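Local coordinates for putative uncharacterized protein (Ustilago maydis, PDB 4GNX) that forms part of replication protein A and binds single-stranded DNA through OB-fold domains, one of which also carries a zinc site, at residues G140-Y145 / P197-K202; L9-N14 / N93-T98. All coordinates share one frame; numbering follows the deposited sequence.

Interaction 1. Residues G140-Y145 / P197-K202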
loop_
_atom_site.group_PDB
_atom_site.type_symbol
_atom_site.label_atom_id
_atom_site.label_comp_id
_atom_site.label_asym_id
_atom_site.label_seq_id
_atom_site.Cartn_x
_atom_site.Cartn_y
_atom_site.Cartn_z
ATOM N N GLY C 140 17.002 10.911 -23.830
ATOM C CA GLY C 140 17.794 9.985 -24.639
ATOM C C GLY C 140 17.381 9.965 -26.096
ATOM O O GLY C 140 16.377 10.574 -26.479
ATOM N N ILE C 141 18.163 9.264 -26.910
ATOM C CA ILE C 141 17.855 9.097 -28.322
ATOM C C ILE C 141 16.835 7.983 -28.457
ATOM O O ILE C 141 16.966 6.936 -27.821
ATOM C CB ILE C 141 19.112 8.738 -29.156
ATOM C CG1 ILE C 141 20.226 9.800 -28.996
ATOM C CG2 ILE C 141 18.761 8.513 -30.624
ATOM C CD1 ILE C 141 20.053 11.084 -29.790
ATOM N N LEU C 142 15.804 8.230 -29.264
ATOM C CA LEU C 142 14.891 7.180 -29.711
ATOM C C LEU C 142 15.600 6.321 -30.751
ATOM O O LEU C 142 16.078 6.826 -31.772
ATOM C CB LEU C 142 13.619 7.773 -30.323
ATOM C CG LEU C 142 12.689 6.792 -31.053
ATOM C CD1 LEU C 142 11.895 5.957 -30.064
ATOM C CD2 LEU C 142 11.755 7.517 -32.011
ATOM N N ASP C 143 15.672 5.023 -30.484
ATOM C CA ASP C 143 16.303 4.089 -31.404
ATOM C C ASP C 143 15.279 3.574 -32.427
ATOM O O ASP C 143 15.475 3.683 -33.643
ATOM C CB ASP C 143 16.936 2.933 -30.624
ATOM C CG ASP C 143 17.488 1.861 -31.528
ATOM O OD1 ASP C 143 18.535 2.100 -32.170
ATOM O OD2 ASP C 143 16.867 0.779 -31.596
ATOM N N SER C 144 14.187 3.024 -31.904
ATOM C CA SER C 144 13.093 2.485 -32.695
ATOM C C SER C 144 11.851 2.473 -31.816
ATOM O O SER C 144 11.917 2.778 -30.615
ATOM C CB SER C 144 13.420 1.060 -33.157
ATOM O OG SER C 144 13.669 0.211 -32.045
ATOM N N TYR C 145 10.717 2.120 -32.402
ATOM C CA TYR C 145 9.503 1.992 -31.622
ATOM C C TYR C 145 8.660 0.826 -32.083
ATOM O O TYR C 145 8.631 0.498 -33.270
ATOM C CB TYR C 145 8.698 3.283 -31.649
ATOM C CG TYR C 145 8.436 3.843 -33.024
ATOM C CD1 TYR C 145 9.374 4.671 -33.648
ATOM C CD2 TYR C 145 7.237 3.578 -33.689
ATOM C CE1 TYR C 145 9.136 5.207 -34.900
ATOM C CE2 TYR C 145 6.987 4.115 -34.941
ATOM C CZ TYR C 145 7.943 4.925 -35.541
ATOM O OH TYR C 145 7.710 5.455 -36.788
ATOM N N PRO C 197 15.412 10.939 -33.293
ATOM C CA PRO C 197 15.284 12.197 -32.578
ATOM C C PRO C 197 15.723 12.057 -31.121
ATOM O O PRO C 197 15.920 10.941 -30.632
ATOM C CB PRO C 197 13.783 12.467 -32.647
ATOM C CG PRO C 197 13.170 11.105 -32.622
ATOM C CD PRO C 197 14.129 10.207 -33.354
ATOM N N VAL C 198 15.890 13.184 -30.440
ATOM C CA VAL C 198 16.017 13.157 -28.994
ATOM C C VAL C 198 14.621 13.314 -28.415
ATOM O O VAL C 198 13.843 14.157 -28.874
ATOM C CB VAL C 198 16.946 14.267 -28.457
ATOM C CG1 VAL C 198 17.106 14.134 -26.948
ATOM C CG2 VAL C 198 18.306 14.206 -29.138
ATOM N N LEU C 199 14.309 12.484 -27.423
ATOM C CA LEU C 199 13.054 12.599 -26.687
ATOM C C LEU C 199 13.314 12.866 -25.219
ATOM O O LEU C 199 14.167 12.215 -24.600
ATOM C CB LEU C 199 12.229 11.333 -26.824
ATOM C CG LEU C 199 11.835 10.916 -28.233
ATOM C CD1 LEU C 199 10.958 9.670 -28.172
ATOM C CD2 LEU C 199 11.139 12.047 -28.975
ATOM N N ALA C 200 12.565 13.823 -24.673
ATOM C CA ALA C 200 12.727 14.259 -23.286
ATOM C C ALA C 200 11.457 13.989 -22.482
ATOM O O ALA C 200 10.371 14.438 -22.850
ATOM C CB ALA C 200 13.093 15.737 -23.236
ATOM N N PHE C 201 11.597 13.268 -21.378
ATOM C CA PHE C 201 10.445 12.871 -20.585
ATOM C C PHE C 201 10.405 13.481 -19.188
ATOM O O PHE C 201 11.400 13.434 -18.446
ATOM C CB PHE C 201 10.385 11.354 -20.493
ATOM C CG PHE C 201 10.047 10.689 -21.790
ATOM C CD1 PHE C 201 11.040 10.384 -22.715
ATOM C CD2 PHE C 201 8.730 10.371 -22.100
ATOM C CE1 PHE C 201 10.729 9.772 -23.922
ATOM C CE2 PHE C 201 8.418 9.754 -23.305
ATOM C CZ PHE C 201 9.419 9.458 -24.220
ATOM N N LYS C 202 9.249 14.060 -18.844
ATOM C CA LYS C 202 8.986 14.565 -17.489
ATOM C C LYS C 202 7.943 13.702 -16.786
ATOM O O LYS C 202 6.881 13.413 -17.346
ATOM C CB LYS C 202 8.554 16.041 -17.507
ATOM C CG LYS C 202 9.151 16.867 -16.375
ATOM C CD LYS C 202 8.303 16.822 -15.117
ATOM C CE LYS C 202 9.144 16.564 -13.878
ATOM N NZ LYS C 202 10.309 17.474 -13.764
#

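Interaction 2. Residues L9-N14 / N93-T98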
loop_
_atom_site.group_PDB
_atom_site.type_symbol
_atom_site.label_atom_id
_atom_site.label_comp_id
_atom_site.label_asym_id
_atom_site.label_seq_id
_atom_site.Cartn_x
_atom_site.Cartn_y
_atom_site.Cartn_z
ATOM N N LEU C 9 -5.509 31.480 -5.316
ATOM C CA LEU C 9 -6.889 31.115 -5.666
ATOM C C LEU C 9 -7.684 30.384 -4.593
ATOM O O LEU C 9 -7.154 29.552 -3.858
ATOM C CB LEU C 9 -6.888 30.239 -6.905
ATOM C CG LEU C 9 -6.135 30.740 -8.143
ATOM C CD1 LEU C 9 -5.938 29.563 -9.114
ATOM C CD2 LEU C 9 -6.835 31.938 -8.780
ATOM N N SER C 10 -8.979 30.661 -4.546
ATOM C CA SER C 10 -9.865 30.113 -3.517
ATOM C C SER C 10 -11.308 30.253 -3.985
ATOM O O SER C 10 -11.600 31.070 -4.865
ATOM C CB SER C 10 -9.704 30.899 -2.204
ATOM O OG SER C 10 -10.167 32.235 -2.362
ATOM N N PRO C 11 -12.225 29.489 -3.376
ATOM C CA PRO C 11 -13.652 29.697 -3.669
ATOM C C PRO C 11 -14.165 31.088 -3.251
ATOM O O PRO C 11 -15.170 31.560 -3.793
ATOM C CB PRO C 11 -14.355 28.618 -2.835
ATOM C CG PRO C 11 -13.273 27.691 -2.345
ATOM C CD PRO C 11 -12.004 28.474 -2.323
ATOM N N TYR C 12 -13.459 31.748 -2.327
ATOM C CA TYR C 12 -13.938 33.002 -1.694
ATOM C C TYR C 12 -13.770 34.271 -2.542
ATOM O O TYR C 12 -14.304 35.325 -2.195
ATOM C CB TYR C 12 -13.333 33.188 -0.276
ATOM C CG TYR C 12 -13.481 31.952 0.577
ATOM C CD1 TYR C 12 -14.630 31.730 1.320
ATOM C CD2 TYR C 12 -12.488 30.972 0.581
ATOM C CE1 TYR C 12 -14.781 30.576 2.073
ATOM C CE2 TYR C 12 -12.619 29.818 1.328
ATOM C CZ TYR C 12 -13.768 29.619 2.070
ATOM O OH TYR C 12 -13.892 28.457 2.799
ATOM N N GLN C 13 -13.042 34.159 -3.651
ATOM C CA GLN C 13 -12.814 35.282 -4.542
ATOM C C GLN C 13 -13.172 34.837 -5.948
ATOM O O GLN C 13 -12.729 33.773 -6.405
ATOM C CB GLN C 13 -11.361 35.739 -4.448
ATOM C CG GLN C 13 -10.953 36.811 -5.440
ATOM C CD GLN C 13 -11.679 38.128 -5.215
ATOM O OE1 GLN C 13 -12.236 38.705 -6.147
ATOM N NE2 GLN C 13 -11.688 38.604 -3.967
ATOM N N ASN C 14 -13.986 35.651 -6.618
ATOM C CA ASN C 14 -14.520 35.295 -7.932
ATOM C C ASN C 14 -13.978 36.114 -9.091
ATOM O O ASN C 14 -13.979 35.648 -10.229
ATOM C CB ASN C 14 -16.044 35.335 -7.917
ATOM C CG ASN C 14 -16.639 34.271 -7.019
ATOM O OD1 ASN C 14 -16.003 33.241 -6.750
ATOM N ND2 ASN C 14 -17.863 34.512 -6.537
ATOM N N ASN C 93 -2.246 20.255 -4.223
ATOM C CA ASN C 93 -3.156 21.373 -4.015
ATOM C C ASN C 93 -4.496 20.975 -3.441
ATOM O O ASN C 93 -5.147 20.054 -3.901
ATOM C CB ASN C 93 -3.358 22.147 -5.314
ATOM C CG ASN C 93 -3.810 23.579 -5.088
ATOM O OD1 ASN C 93 -4.475 23.915 -4.085
ATOM N ND2 ASN C 93 -3.469 24.444 -6.047
ATOM N N GLU C 94 -4.883 21.701 -2.409
ATOM C CA GLU C 94 -6.211 21.666 -1.809
ATOM C C GLU C 94 -7.336 21.994 -2.813
ATOM O O GLU C 94 -8.433 21.433 -2.743
ATOM C CB GLU C 94 -6.206 22.698 -0.689
ATOM C CG GLU C 94 -7.418 22.720 0.220
ATOM C CD GLU C 94 -7.503 24.008 1.023
ATOM O OE1 GLU C 94 -8.183 24.000 2.076
ATOM O OE2 GLU C 94 -6.892 25.024 0.600
ATOM N N TYR C 95 -7.076 22.912 -3.741
ATOM C CA TYR C 95 -8.086 23.249 -4.745
ATOM C C TYR C 95 -7.756 22.764 -6.167
ATOM O O TYR C 95 -6.622 22.361 -6.454
ATOM C CB TYR C 95 -8.349 24.759 -4.742
ATOM C CG TYR C 95 -8.773 25.309 -3.390
ATOM C CD1 TYR C 95 -9.854 24.764 -2.710
ATOM C CD2 TYR C 95 -8.097 26.386 -2.804
ATOM C CE1 TYR C 95 -10.242 25.250 -1.485
ATOM C CE2 TYR C 95 -8.481 26.890 -1.578
ATOM C CZ TYR C 95 -9.555 26.317 -0.922
ATOM O OH TYR C 95 -9.947 26.811 0.303
ATOM N N GLU C 96 -8.780 22.754 -7.025
ATOM C CA GLU C 96 -8.603 22.700 -8.481
ATOM C C GLU C 96 -9.604 23.597 -9.226
ATOM O O GLU C 96 -10.519 24.163 -8.610
ATOM C CB GLU C 96 -8.553 21.264 -9.040
ATOM C CG GLU C 96 -9.635 20.302 -8.585
ATOM C CD GLU C 96 -9.225 18.825 -8.718
ATOM O OE1 GLU C 96 -10.132 17.986 -8.940
ATOM O OE2 GLU C 96 -8.015 18.477 -8.576
ATOM N N ILE C 97 -9.405 23.751 -10.536
ATOM C CA ILE C 97 -10.250 24.616 -11.349
ATOM C C ILE C 97 -11.146 23.832 -12.292
ATOM O O ILE C 97 -10.704 22.873 -12.920
ATOM C CB ILE C 97 -9.399 25.542 -12.200
ATOM C CG1 ILE C 97 -8.668 26.557 -11.319
ATOM C CG2 ILE C 97 -10.249 26.216 -13.270
ATOM C CD1 ILE C 97 -7.515 27.234 -12.033
ATOM N N THR C 98 -12.403 24.241 -12.400
ATOM C CA THR C 98 -13.295 23.666 -13.407
ATOM C C THR C 98 -13.726 24.753 -14.385
ATOM O O THR C 98 -14.209 25.810 -13.986
ATOM C CB THR C 98 -14.554 23.005 -12.807
ATOM O OG1 THR C 98 -14.232 22.376 -11.566
ATOM C CG2 THR C 98 -15.103 21.952 -13.741
#

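Interaction 1. Residues G140-Y145 / P197-K202
Gly140 and Leu199 pair through their backbones, as antiparallel bridge partners of strands 140-145 and 198-201. Leu199 N donates to Gly140 O at 3.0 Å, and this bond is nearly straight at 170°. Gly140 N returns a bond to Leu199 O at 3.2 Å. One step on, Leu142 N reaches Pro197 O at 3.0 Å. Ile141 and Val198 form the non-hydrogen-bonded pair between these links, and the CA of Ile141 makes a CA-H...O contact with Pro197 O. The short strand axes lie 119° apart, far from fully antiparallel, so the pairing is brief.

Aliphatic contacts lie on both faces. On the face of Ile141 and Val198, Ile141 CD1 meets Val198 CG2 at 3.6 Å. In both side chains the touching branch starts beside the residue's own backbone N (Ile141 chi1 -57°), and the two side chains meet at a slant. On the face of Leu199, Leu142 brings up two parts of its side chain. Leu142 CD2 lies against Pro197 CD at 3.8 Å, on the proline ring. Leu142 CB meets Leu199 CD1 at 3.9 Å. All six touching residues are buried.

The looser side lies beyond this pairing. Asp143, Ser144 and Tyr145 are partly exposed and do not touch 197-202. Ser144 OG hydrogen-bonds to Asp143 OD2, and Lys196 NZ bonds to Asp143 O. At the far end of 197-202, Lys202 is partly exposed and forms a salt bridge with Asp137.

The pairing lies within the OB domain spanning about residues 124-225. Helix 229-242 packs on Ile141 through Leu234, Trp237 and Tyr238, and on Val198 through Ser231. Strand 159-168 also pairs with strand 135-152, and strand 220-224 flanks 198-201.

Interaction 2. Residues L9-N14 / N93-T98
Tyr95 reaches from the start of strand 95-99 to the turn at Ser10-Gln13. Its CB points toward that segment, and chi1 of -56° sets CG beside the backbone N. The ring passes Leu9, Ser10 and Pro11 in turn. Tyr95 CD2 approaches Leu9 O at 3.5 Å, obliquely to the ring. Tyr95 CE2 comes 4.0 Å from Ser10 CA. Pro11 CD sits over one face of the Tyr95 ring, toward its rim, 3.6 Å from Tyr95 CZ; the neighbouring CG comes near Tyr95 CE1. This is a CH-pi contact, with Pro11 CD 25° off the ring normal. Glu94 CD lies over the opposite face, toward the rim. At the tip, Tyr95 OH meets the edge of the Tyr12 ring at Tyr12 CE2, 4.2 Å away.

Deeper in, Leu9 CD1 touches Ile97 CD1 at 4.1 Å, and both side chains also pack on Ile18. Before the strand, Asn93 OD1 accepts a bond from Tyr95 N, which closes an Asx turn.

The nearest atom of the contact is about 4 Å from the bound DNA. In the N-terminal OB domain of this chain, the segment that precedes the first barrel strand, 17-30, packs through a type I beta turn and a CH-pi contact on strand 95-99 of the OB-fold barrel.

Overall arrangement
Interaction 1 belongs to the core, while interaction 2 lies nearer the surface and is only partly buried. They hold different elements in successive OB domains, with centres about 37 Å apart and nearest atoms about 15 Å apart. Interaction 1 joins two strands of one sheet, so backbone hydrogen bonds carry it and aliphatic groups pack on both faces. Interaction 2 sets a loop against a strand at nearly a right angle. It relies on an aromatic ring and on apolar contacts. No hydrogen bond links its two segments to each other; strand 95-99 bonds to its own neighbours in the sheet. Interaction 2 also comes closer to the bound DNA than interaction 1 does.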